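Side-chain contacts in periplasmic binding protein/LacI transcriptional regulator (Alkaliphilus metalliredigens, PDB 3CTP), which probably acts as a sugar-responsive DNA-binding repressor of the LacI family, and binds beta-D-xylulofuranose in the cleft of its periplasmic-binding-protein-like core: residues Asn72-Phe75 against Asn76-Ser80; Glu83-Ala86 against Lys87-Gly90; His212-Gln215 against Val216-Glu220. One frame throughout, in Å; residues are numbered along the deposited sequence.

Contact 1: Asn72-Phe75 against Asn76-Ser80; sequences NPFF and NQMAS. With XLF (beta-D-xylulofuranose), chain C.
Phe74 and Met78 lie side by side, one helical turn apart, and make the main apolar contact of this first turn. The methylene CG of Met78 sits over one face of the Phe74 ring, displaced toward the rim, 3.8 Å from its centroid: a CH-pi contact, with CZ of Phe74 the nearest ring atom. SD follows obliquely at 4.7 Å from the same centroid, a Met-aromatic contact made possible because the methionine chain folds back at chi2 (-85°) and chi3 (-76°). The Phe74 ring in turn sets CD2 above the centre of one face of Phe75. Phe141 of strand 138-141 touches all three side chains, and Ile286 of helix 286-302 packs on Phe74 and Met78.

Polar contacts are concentrated at the helix start. Asn72 is the N-cap: its OD1 accepts from Phe74 N at 2.9 Å, with the donor above the carbonyl plane. Its backbone O receives Asn76 N in the carbonyl plane at 3.2 Å, and the next i to i+4 bonds run from Gln77 N to Pro73 O and from Met78 N to Phe74 O. The side chain of Asn76 turns back beside Pro73 and gives ND2 to Ile70 O, while Gln77 OE1 accepts from Phe270 N.

The other end of the capping amide serves the ligand. Asn72 ND2 donates to O1 of beta-D-xylulofuranose at 2.8 Å and also bonds to Asp213 OD2. Phe74 CD2 lies 3.5 Å from the sugar C1, and Phe75 CE2 approaches the same carbon at 3.9 Å. Arg124, Glu142, Arg190, Asn239, Asp267 and Gln284 bind the sugar's polar groups. A capped helix N terminus bearing aromatic side chains thus forms one wall of the sugar pocket in this periplasmic-binding-protein-like core.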
ATOM      1  N   ASN A  72      -4.283   1.988   0.011  1.00  9.90           N
ATOM      2  CA  ASN A  72      -4.185   3.062  -0.995  1.00  7.75           C
ATOM      3  C   ASN A  72      -2.793   3.685  -0.919  1.00  7.93           C
ATOM      4  O   ASN A  72      -2.398   4.187   0.137  1.00  9.36           O
ATOM      5  CB  ASN A  72      -5.275   4.100  -0.680  1.00  7.96           C
ATOM      6  CG  ASN A  72      -5.252   5.273  -1.631  1.00  8.96           C
ATOM      7  OD1 ASN A  72      -4.258   5.522  -2.342  1.00 10.44           O
ATOM      8  ND2 ASN A  72      -6.377   6.014  -1.669  1.00  8.46           N
ATOM      9  N   PRO A  73      -2.026   3.584  -2.011  1.00  8.83           N
ATOM     10  CA  PRO A  73      -0.663   4.105  -2.023  1.00  8.30           C
ATOM     11  C   PRO A  73      -0.547   5.495  -1.459  1.00  9.58           C
ATOM     12  O   PRO A  73       0.420   5.804  -0.783  1.00 10.01           O
ATOM     13  CB  PRO A  73      -0.318   4.113  -3.523  1.00  9.62           C
ATOM     14  CG  PRO A  73      -0.997   2.864  -4.007  1.00 12.49           C
ATOM     15  CD  PRO A  73      -2.361   2.915  -3.295  1.00  9.81           C
ATOM     16  N   PHE A  74      -1.528   6.352  -1.712  1.00  7.61           N
ATOM     17  CA  PHE A  74      -1.398   7.725  -1.222  1.00  8.47           C
ATOM     18  C   PHE A  74      -1.309   7.721   0.313  1.00  9.09           C
ATOM     19  O   PHE A  74      -0.509   8.450   0.917  1.00  9.68           O
ATOM     20  CB  PHE A  74      -2.622   8.570  -1.645  1.00  8.24           C
ATOM     21  CG  PHE A  74      -2.602   9.962  -1.047  1.00  7.61           C
ATOM     22  CD1 PHE A  74      -1.798  10.938  -1.608  1.00 10.97           C
ATOM     23  CD2 PHE A  74      -3.336  10.242   0.093  1.00  9.41           C
ATOM     24  CE1 PHE A  74      -1.741  12.224  -1.035  1.00 12.98           C
ATOM     25  CE2 PHE A  74      -3.293  11.512   0.689  1.00 13.24           C
ATOM     26  CZ  PHE A  74      -2.482  12.499   0.114  1.00 12.28           C
ATOM     27  N   PHE A  75      -2.122   6.901   0.964  1.00  8.75           N
ATOM     28  CA  PHE A  75      -2.078   6.927   2.429  1.00  7.94           C
ATOM     29  C   PHE A  75      -0.843   6.242   2.995  1.00  8.92           C
ATOM     30  O   PHE A  75      -0.382   6.624   4.087  1.00  9.96           O
ATOM     31  CB  PHE A  75      -3.349   6.343   3.051  1.00  8.86           C
ATOM     32  CG  PHE A  75      -4.527   7.254   2.892  1.00  9.68           C
ATOM     33  CD1 PHE A  75      -4.555   8.478   3.558  1.00  9.56           C
ATOM     34  CD2 PHE A  75      -5.563   6.913   2.055  1.00 10.97           C
ATOM     35  CE1 PHE A  75      -5.642   9.365   3.377  1.00  9.73           C
ATOM     36  CE2 PHE A  75      -6.630   7.797   1.857  1.00  9.73           C
ATOM     37  CZ  PHE A  75      -6.676   9.009   2.533  1.00 12.02           C
ATOM     38  N   ASN A  76      -0.314   5.243   2.314  1.00  9.02           N
ATOM     39  CA  ASN A  76       0.937   4.724   2.875  1.00  9.22           C
ATOM     40  C   ASN A  76       2.096   5.687   2.671  1.00  9.95           C
ATOM     41  O   ASN A  76       2.976   5.798   3.525  1.00 10.69           O
ATOM     42  CB  ASN A  76       1.239   3.265   2.502  1.00 13.38           C
ATOM     43  CG  ASN A  76       1.430   3.026   1.037  1.00 15.07           C
ATOM     44  OD1 ASN A  76       2.389   3.550   0.448  1.00 21.59           O
ATOM     45  ND2 ASN A  76       0.610   2.094   0.441  1.00 12.08           N
ATOM     46  N   GLN A  77       2.125   6.430   1.594  1.00  9.62           N
ATOM     47  CA  GLN A  77       3.168   7.430   1.436  1.00  9.05           C
ATOM     48  C   GLN A  77       2.989   8.562   2.422  1.00 10.17           C
ATOM     49  O   GLN A  77       3.915   9.007   2.988  1.00 10.06           O
ATOM     50  CB  GLN A  77       3.155   8.010   0.040  1.00  9.87           C
ATOM     51  CG  GLN A  77       3.576   7.017  -1.050  1.00 11.08           C
ATOM     52  CD  GLN A  77       3.449   7.577  -2.439  1.00 12.64           C
ATOM     53  OE1 GLN A  77       2.525   7.291  -3.137  1.00 14.43           O
ATOM     54  NE2 GLN A  77       4.410   8.336  -2.833  1.00 11.24           N
ATOM     55  N   MET A  78       1.755   8.997   2.607  1.00  8.74           N
ATOM     56  CA  MET A  78       1.502  10.034   3.611  1.00 10.02           C
ATOM     57  C   MET A  78       1.957   9.558   4.990  1.00  9.40           C
ATOM     58  O   MET A  78       2.582  10.320   5.755  1.00 11.07           O
ATOM     59  CB  MET A  78      -0.002  10.396   3.660  1.00 12.51           C
ATOM     60  CG  MET A  78      -0.400  11.394   2.606  1.00 17.59           C
ATOM     61  SD  MET A  78      -0.097  13.130   3.126  1.00 16.06           S
ATOM     62  CE  MET A  78      -1.520  13.198   4.209  1.00  8.64           C
ATOM     63  N   ALA A  79       1.649   8.315   5.345  1.00  9.22           N
ATOM     64  CA  ALA A  79       2.039   7.814   6.670  1.00  8.63           C
ATOM     65  C   ALA A  79       3.562   7.784   6.799  1.00  9.38           C
ATOM     66  O   ALA A  79       4.104   8.085   7.878  1.00 10.50           O
ATOM     67  CB  ALA A  79       1.470   6.416   6.881  1.00  9.64           C
ATOM     68  N   SER A  80       4.256   7.400   5.723  1.00  9.09           N
ATOM     69  CA  SER A  80       5.729   7.380   5.797  1.00 10.04           C
ATOM     70  C   SER A  80       6.292   8.774   6.046  1.00 10.80           C
ATOM     71  O   SER A  80       7.242   8.940   6.813  1.00 12.23           O
ATOM     72  CB  SER A  80       6.330   6.822   4.501  1.00 11.47           C
ATOM     73  OG  SER A  80       5.994   5.429   4.347  1.00 15.26           O
TER
HETATM   74  O4  XLF C 401     -10.176  11.488   0.006  1.00 10.69           O
HETATM   75  C4  XLF C 401      -9.387  11.606  -1.181  1.00  9.94           C
HETATM   76  C5  XLF C 401      -9.761  10.449  -2.095  1.00  7.80           C
HETATM   77  O5  XLF C 401      -8.645   9.553  -2.075  1.00  8.98           O
HETATM   78  C3  XLF C 401      -7.915  11.388  -0.874  1.00  9.19           C
HETATM   79  O3  XLF C 401      -7.169  12.610  -0.955  1.00  9.46           O
HETATM   80  C2  XLF C 401      -7.522  10.423  -1.959  1.00  9.00           C
HETATM   81  O2  XLF C 401      -7.326  11.110  -3.212  1.00  8.32           O
HETATM   82  C1  XLF C 401      -6.302   9.601  -1.599  1.00  6.89           C
HETATM   83  O1  XLF C 401      -6.070   8.625  -2.627  1.00 10.36           O

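Contact 2: Glu83-Ala86 against Lys87-Gly90; sequences EEYA and KNKG
Glu84 and Lys87 run side by side along the solvent-exposed flank of the helix and form a long salt bridge, with OE1 of Glu84 3.7 Å from NZ of Lys87. The lysine starts extended and bends at chi3 (74°), which swings its amine toward the carboxylate. Water 1 closes a second route between the charges: it donates to Glu84 OE1 and accepts from Lys87 NZ, each at 2.8 Å, so the pair is partly solvent-mediated.

Backbone bonds continue the helix through Lys87 N to Glu83 O and Asn88 N to Glu84 O, after which the pattern changes. Lys89 N binds Ala86 O at 3.0 Å and only weakly reaches Tyr85 O. Gly90, at positive phi (93°), leaves the helical conformation and returns its N to Lys87 O at 2.9 Å; the positive phi and the bonds back into the last turn make this a Schellman motif, which leads from helix 73-88 toward strand 92-97.

Among the side chains of this last turn, Tyr85 and Asn88 point the same way, their ring and amide planes 68° apart, and ND2 of Asn88 comes obliquely to CD2 of Tyr85 at 4.1 Å. The tyrosine hydroxyl bonds to Glu287, and Lys89 makes a salt bridge with Glu295, both on helix 286-302. Glu83 OE2 hydrogen-bonds to Tyr108 OH of the second subunit.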
ATOM      1  N   GLU A  83       5.516  10.200   9.471  1.00  8.76           N
ATOM      2  CA  GLU A  83       6.400   9.598  10.470  1.00  9.53           C
ATOM      3  C   GLU A  83       7.741  10.333  10.521  1.00 10.44           C
ATOM      4  O   GLU A  83       8.282  10.582  11.603  1.00 11.29           O
ATOM      5  CB  GLU A  83       6.601   8.097  10.222  1.00 13.41           C
ATOM      6  CG  GLU A  83       7.586   7.500  11.240  1.00 18.60           C
ATOM      7  CD  GLU A  83       7.125   6.198  11.851  1.00 23.71           C
ATOM      8  OE1 GLU A  83       5.993   5.743  11.564  1.00 21.91           O
ATOM      9  OE2 GLU A  83       7.903   5.644  12.661  1.00 25.93           O
ATOM     10  N   GLU A  84       8.258  10.717   9.366  1.00 10.04           N
ATOM     11  CA  GLU A  84       9.536  11.458   9.318  1.00 10.69           C
ATOM     12  C   GLU A  84       9.435  12.791  10.038  1.00 10.47           C
ATOM     13  O   GLU A  84      10.321  13.163  10.839  1.00 11.82           O
ATOM     14  CB  GLU A  84       9.948  11.724   7.868  1.00 13.71           C
ATOM     15  CG  GLU A  84      10.319  10.472   7.096  1.00 17.04           C
ATOM     16  CD  GLU A  84      11.719   9.932   7.428  1.00 23.66           C
ATOM     17  OE1 GLU A  84      12.470  10.542   8.240  1.00 23.05           O
ATOM     18  OE2 GLU A  84      12.070   8.899   6.828  1.00 27.99           O
ATOM     19  N   TYR A  85       8.392  13.557   9.713  1.00  9.10           N
ATOM     20  CA  TYR A  85       8.224  14.837  10.371  1.00  8.42           C
ATOM     21  C   TYR A  85       7.952  14.703  11.860  1.00  9.07           C
ATOM     22  O   TYR A  85       8.403  15.545  12.653  1.00 10.69           O
ATOM     23  CB  TYR A  85       7.173  15.705   9.673  1.00 10.21           C
ATOM     24  CG  TYR A  85       7.664  16.282   8.368  1.00 10.71           C
ATOM     25  CD1 TYR A  85       7.319  15.714   7.172  1.00 16.27           C
ATOM     26  CD2 TYR A  85       8.510  17.398   8.349  1.00 17.00           C
ATOM     27  CE1 TYR A  85       7.771  16.234   5.961  1.00 16.21           C
ATOM     28  CE2 TYR A  85       8.970  17.929   7.125  1.00 16.87           C
ATOM     29  CZ  TYR A  85       8.599  17.326   5.946  1.00 19.91           C
ATOM     30  OH  TYR A  85       9.031  17.812   4.723  1.00 20.66           O
ATOM     31  N   ALA A  86       7.212  13.667  12.259  1.00  7.86           N
ATOM     32  CA  ALA A  86       6.973  13.425  13.689  1.00  8.27           C
ATOM     33  C   ALA A  86       8.287  13.121  14.397  1.00 10.22           C
ATOM     34  O   ALA A  86       8.553  13.628  15.479  1.00  9.83           O
ATOM     35  CB  ALA A  86       6.027  12.226  13.850  1.00  9.46           C
ATOM     36  N   LYS A  87       9.109  12.291  13.767  1.00  9.86           N
ATOM     37  CA  LYS A  87      10.411  11.954  14.338  1.00  9.90           C
ATOM     38  C   LYS A  87      11.267  13.214  14.547  1.00 11.15           C
ATOM     39  O   LYS A  87      11.958  13.330  15.577  1.00 11.95           O
ATOM     40  CB  LYS A  87      11.115  10.940  13.441  1.00 11.59           C
ATOM     41  CG  LYS A  87      12.512  10.571  13.949  1.00 14.00           C
ATOM     42  CD  LYS A  87      13.053   9.348  13.197  1.00 15.28           C
ATOM     43  CE  LYS A  87      13.464   9.738  11.797  1.00 18.63           C
ATOM     44  NZ  LYS A  87      13.870   8.535  10.994  1.00 21.22           N
ATOM     45  N   ASN A  88      11.247  14.140  13.596  1.00 11.89           N
ATOM     46  CA  ASN A  88      12.005  15.390  13.769  1.00 12.85           C
ATOM     47  C   ASN A  88      11.603  16.130  15.049  1.00 13.78           C
ATOM     48  O   ASN A  88      12.417  16.864  15.637  1.00 15.68           O
ATOM     49  CB  ASN A  88      11.775  16.328  12.586  1.00 14.44           C
ATOM     50  CG  ASN A  88      12.334  15.788  11.293  1.00 19.83           C
ATOM     51  OD1 ASN A  88      12.974  14.741  11.271  1.00 26.33           O
ATOM     52  ND2 ASN A  88      12.095  16.507  10.202  1.00 25.08           N
ATOM     53  N   LYS A  89      10.340  15.984  15.455  1.00 11.50           N
ATOM     54  CA  LYS A  89       9.817  16.674  16.634  1.00 12.59           C
ATOM     55  C   LYS A  89       9.928  15.830  17.889  1.00 12.93           C
ATOM     56  O   LYS A  89       9.507  16.286  18.969  1.00 15.18           O
ATOM     57  CB  LYS A  89       8.329  17.037  16.432  1.00 15.14           C
ATOM     58  CG  LYS A  89       8.067  18.033  15.305  1.00 20.32           C
ATOM     59  CD  LYS A  89       8.357  19.462  15.781  1.00 23.43           C
ATOM     60  CE  LYS A  89       8.311  20.474  14.642  1.00 29.48           C
ATOM     61  NZ  LYS A  89       7.089  20.373  13.797  1.00 36.80           N
ATOM     62  N   GLY A  90      10.439  14.598  17.749  1.00 10.47           N
ATOM     63  CA  GLY A  90      10.618  13.692  18.873  1.00 11.30           C
ATOM     64  C   GLY A  90       9.487  12.713  19.164  1.00 12.75           C
ATOM     65  O   GLY A  90       9.441  12.162  20.268  1.00 13.12           O
TER
HETATM   66  O   HOH W   1      15.124   9.984   8.926  1.00 29.26           O
HETATM   67  O   HOH W   2      12.925  12.973   9.647  1.00 30.25           O
HETATM   68  O   HOH W   3       8.758  18.152  11.845  1.00 18.47           O

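Contact 3: His212-Gln215 against Val216-Glu220; sequences HDFQ and VKMLE
A short 3-10 turn, Val216-Glu220, lies in the loop between strands 206-209 and 234-237, just after Asp213, whose side chain comes about 4 Å from the bound sugar, and Met218 packs back along the chain that leads into it. Its backbone N bonds to Gln215 O at 2.9 Å, the i to i+3 bond that opens the turn; the donor stands well above the carbonyl plane. The bend at chi3 (-87°) turns the methyl CE back to lie 3.6 Å from Asp213 O and 3.7 Å from His212 O, while SD meets Phe214 obliquely, 4.3 Å from its CD1.

The Phe214 ring has Val216 N over one face, toward the rim, and Leu219 CG at its edge, 4.3 Å from CE1. On the outer side Gln215 and Lys217 run alongside each other, NE2 of Gln215 3.5 Å from CD of Lys217. The same NE2 lies over one face of the His212 ring, offset toward the rim. Lys217 NZ is paired with Glu221.

Asp213 accepts from Phe214 N through OD1 and forms a salt bridge to Arg124 through OD2. Phe214 rests on Ile241 and Thr245 of helix 240-252, and its ring meets that of Phe270 of the second subunit.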
ATOM      1  N   HIS A 212     -16.841   3.390  -2.490  1.00  9.87           N
ATOM      2  CA  HIS A 212     -15.705   3.082  -1.627  1.00 10.33           C
ATOM      3  C   HIS A 212     -14.435   3.569  -2.316  1.00  9.30           C
ATOM      4  O   HIS A 212     -14.385   3.651  -3.542  1.00 10.15           O
ATOM      5  CB  HIS A 212     -15.550   1.561  -1.448  1.00 12.00           C
ATOM      6  CG  HIS A 212     -16.756   0.901  -0.864  1.00 16.16           C
ATOM      7  ND1 HIS A 212     -17.781   0.405  -1.643  1.00 16.00           N
ATOM      8  CD2 HIS A 212     -17.101   0.653   0.421  1.00 19.38           C
ATOM      9  CE1 HIS A 212     -18.710  -0.123  -0.860  1.00 18.36           C
ATOM     10  NE2 HIS A 212     -18.320   0.009   0.398  1.00 17.58           N
ATOM     11  N   ASP A 213     -13.419   3.861  -1.511  1.00  8.83           N
ATOM     12  CA  ASP A 213     -12.057   3.985  -2.036  1.00  9.19           C
ATOM     13  C   ASP A 213     -11.614   2.576  -2.441  1.00 11.25           C
ATOM     14  O   ASP A 213     -12.327   1.578  -2.234  1.00 10.87           O
ATOM     15  CB  ASP A 213     -11.155   4.551  -0.918  1.00  9.00           C
ATOM     16  CG  ASP A 213      -9.832   5.100  -1.416  1.00  9.29           C
ATOM     17  OD1 ASP A 213      -9.561   5.064  -2.636  1.00  9.83           O
ATOM     18  OD2 ASP A 213      -9.074   5.601  -0.550  1.00  9.73           O
ATOM     19  N   PHE A 214     -10.419   2.475  -2.999  1.00 11.00           N
ATOM     20  CA  PHE A 214      -9.913   1.157  -3.422  1.00 10.97           C
ATOM     21  C   PHE A 214     -10.015   0.092  -2.337  1.00 11.10           C
ATOM     22  O   PHE A 214      -9.648   0.298  -1.160  1.00 11.40           O
ATOM     23  CB  PHE A 214      -8.428   1.269  -3.814  1.00 11.66           C
ATOM     24  CG  PHE A 214      -7.829  -0.046  -4.247  1.00 11.63           C
ATOM     25  CD1 PHE A 214      -8.189  -0.592  -5.469  1.00 10.25           C
ATOM     26  CD2 PHE A 214      -6.927  -0.726  -3.440  1.00 14.40           C
ATOM     27  CE1 PHE A 214      -7.660  -1.845  -5.892  1.00 12.75           C
ATOM     28  CE2 PHE A 214      -6.381  -1.969  -3.873  1.00 13.21           C
ATOM     29  CZ  PHE A 214      -6.752  -2.510  -5.082  1.00 13.34           C
ATOM     30  N   GLN A 215     -10.524  -1.085  -2.738  1.00 10.71           N
ATOM     31  CA  GLN A 215     -10.493  -2.275  -1.918  1.00 12.70           C
ATOM     32  C   GLN A 215     -10.059  -3.366  -2.878  1.00 11.57           C
ATOM     33  O   GLN A 215     -10.346  -3.285  -4.075  1.00 11.45           O
ATOM     34  CB  GLN A 215     -11.914  -2.658  -1.472  1.00 16.62           C
ATOM     35  CG  GLN A 215     -12.634  -1.665  -0.568  1.00 25.44           C
ATOM     36  CD  GLN A 215     -14.068  -2.135  -0.227  1.00 21.42           C
ATOM     37  OE1 GLN A 215     -14.373  -2.419   0.926  1.00 33.96           O
ATOM     38  NE2 GLN A 215     -14.922  -2.233  -1.243  1.00 27.14           N
ATOM     39  N   VAL A 216      -9.405  -4.393  -2.356  1.00 11.84           N
ATOM     40  CA  VAL A 216      -8.922  -5.459  -3.216  1.00 12.25           C
ATOM     41  C   VAL A 216     -10.088  -6.111  -3.970  1.00 11.84           C
ATOM     42  O   VAL A 216      -9.940  -6.520  -5.130  1.00 12.64           O
ATOM     43  CB  VAL A 216      -8.132  -6.484  -2.411  1.00 13.47           C
ATOM     44  CG1 VAL A 216      -7.775  -7.688  -3.271  1.00 17.20           C
ATOM     45  CG2 VAL A 216      -6.863  -5.801  -1.893  1.00 15.07           C
ATOM     46  N   LYS A 217     -11.255  -6.151  -3.336  1.00 11.40           N
ATOM     47  CA  LYS A 217     -12.446  -6.696  -4.024  1.00 12.40           C
ATOM     48  C   LYS A 217     -12.818  -5.965  -5.308  1.00 13.07           C
ATOM     49  O   LYS A 217     -13.462  -6.548  -6.199  1.00 15.12           O
ATOM     50  CB  LYS A 217     -13.650  -6.785  -3.081  1.00 15.23           C
ATOM     51  CG  LYS A 217     -14.130  -5.474  -2.553  1.00 23.86           C
ATOM     52  CD  LYS A 217     -15.323  -5.735  -1.624  1.00 27.38           C
ATOM     53  CE  LYS A 217     -16.106  -6.950  -2.116  1.00 25.90           C
ATOM     54  NZ  LYS A 217     -16.999  -6.665  -3.263  1.00 37.71           N
ATOM     55  N   MET A 218     -12.425  -4.701  -5.420  1.00 12.29           N
ATOM     56  CA  MET A 218     -12.720  -3.926  -6.619  1.00 13.60           C
ATOM     57  C   MET A 218     -12.158  -4.612  -7.850  1.00 15.42           C
ATOM     58  O   MET A 218     -12.659  -4.425  -8.958  1.00 15.82           O
ATOM     59  CB  MET A 218     -12.142  -2.502  -6.449  1.00 14.09           C
ATOM     60  CG  MET A 218     -12.698  -1.386  -7.332  1.00 24.51           C
ATOM     61  SD  MET A 218     -12.193   0.268  -6.691  1.00 15.55           S
ATOM     62  CE  MET A 218     -13.501   0.620  -5.497  1.00 22.78           C
ATOM     63  N   LEU A 219     -11.110  -5.426  -7.687  1.00 16.17           N
ATOM     64  CA  LEU A 219     -10.508  -6.057  -8.862  1.00 18.29           C
ATOM     65  C   LEU A 219     -11.394  -7.171  -9.437  1.00 20.78           C
ATOM     66  O   LEU A 219     -11.145  -7.642 -10.561  1.00 24.27           O
ATOM     67  CB  LEU A 219      -9.108  -6.594  -8.516  1.00 20.08           C
ATOM     68  CG  LEU A 219      -8.130  -5.502  -8.061  1.00 17.40           C
ATOM     69  CD1 LEU A 219      -6.839  -6.107  -7.521  1.00 22.38           C
ATOM     70  CD2 LEU A 219      -7.784  -4.575  -9.218  1.00 23.81           C
ATOM     71  N   GLU A 220     -12.414  -7.574  -8.665  1.00 17.84           N
ATOM     72  CA  GLU A 220     -13.377  -8.610  -9.052  1.00 19.48           C
ATOM     73  C   GLU A 220     -14.763  -8.019  -9.338  1.00 17.85           C
ATOM     74  O   GLU A 220     -15.736  -8.775  -9.473  1.00 19.24           O
ATOM     75  CB  GLU A 220     -13.533  -9.672  -7.944  1.00 22.18           C
ATOM     76  CG  GLU A 220     -12.225 -10.107  -7.270  1.00 47.00           C
ATOM     77  CD  GLU A 220     -12.439 -10.676  -5.867  1.00 34.84           C
ATOM     78  OE1 GLU A 220     -13.539 -11.212  -5.595  1.00 50.23           O
ATOM     79  OE2 GLU A 220     -11.500 -10.599  -5.034  1.00 49.48           O
TER

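From the N terminus, contact 1 opens helix 73-88 just after strand 62-67, and contact 2 closes the same helix before strand 92-97, so the two mark the start and end of the helix in one beta-alpha-beta unit, with centres about 16 Å apart. Contact 3 comes much later, in the loop joining strands 206-209 and 234-237 of the parallel four-stranded sheet. The three follow in series, none nested or crossing. Contacts 1 and 3 nevertheless meet across the sugar cleft, linking the two sheet regions, whereas contact 2 stays about 18 Å from contact 3 at the nearest atoms. All three touch the second subunit.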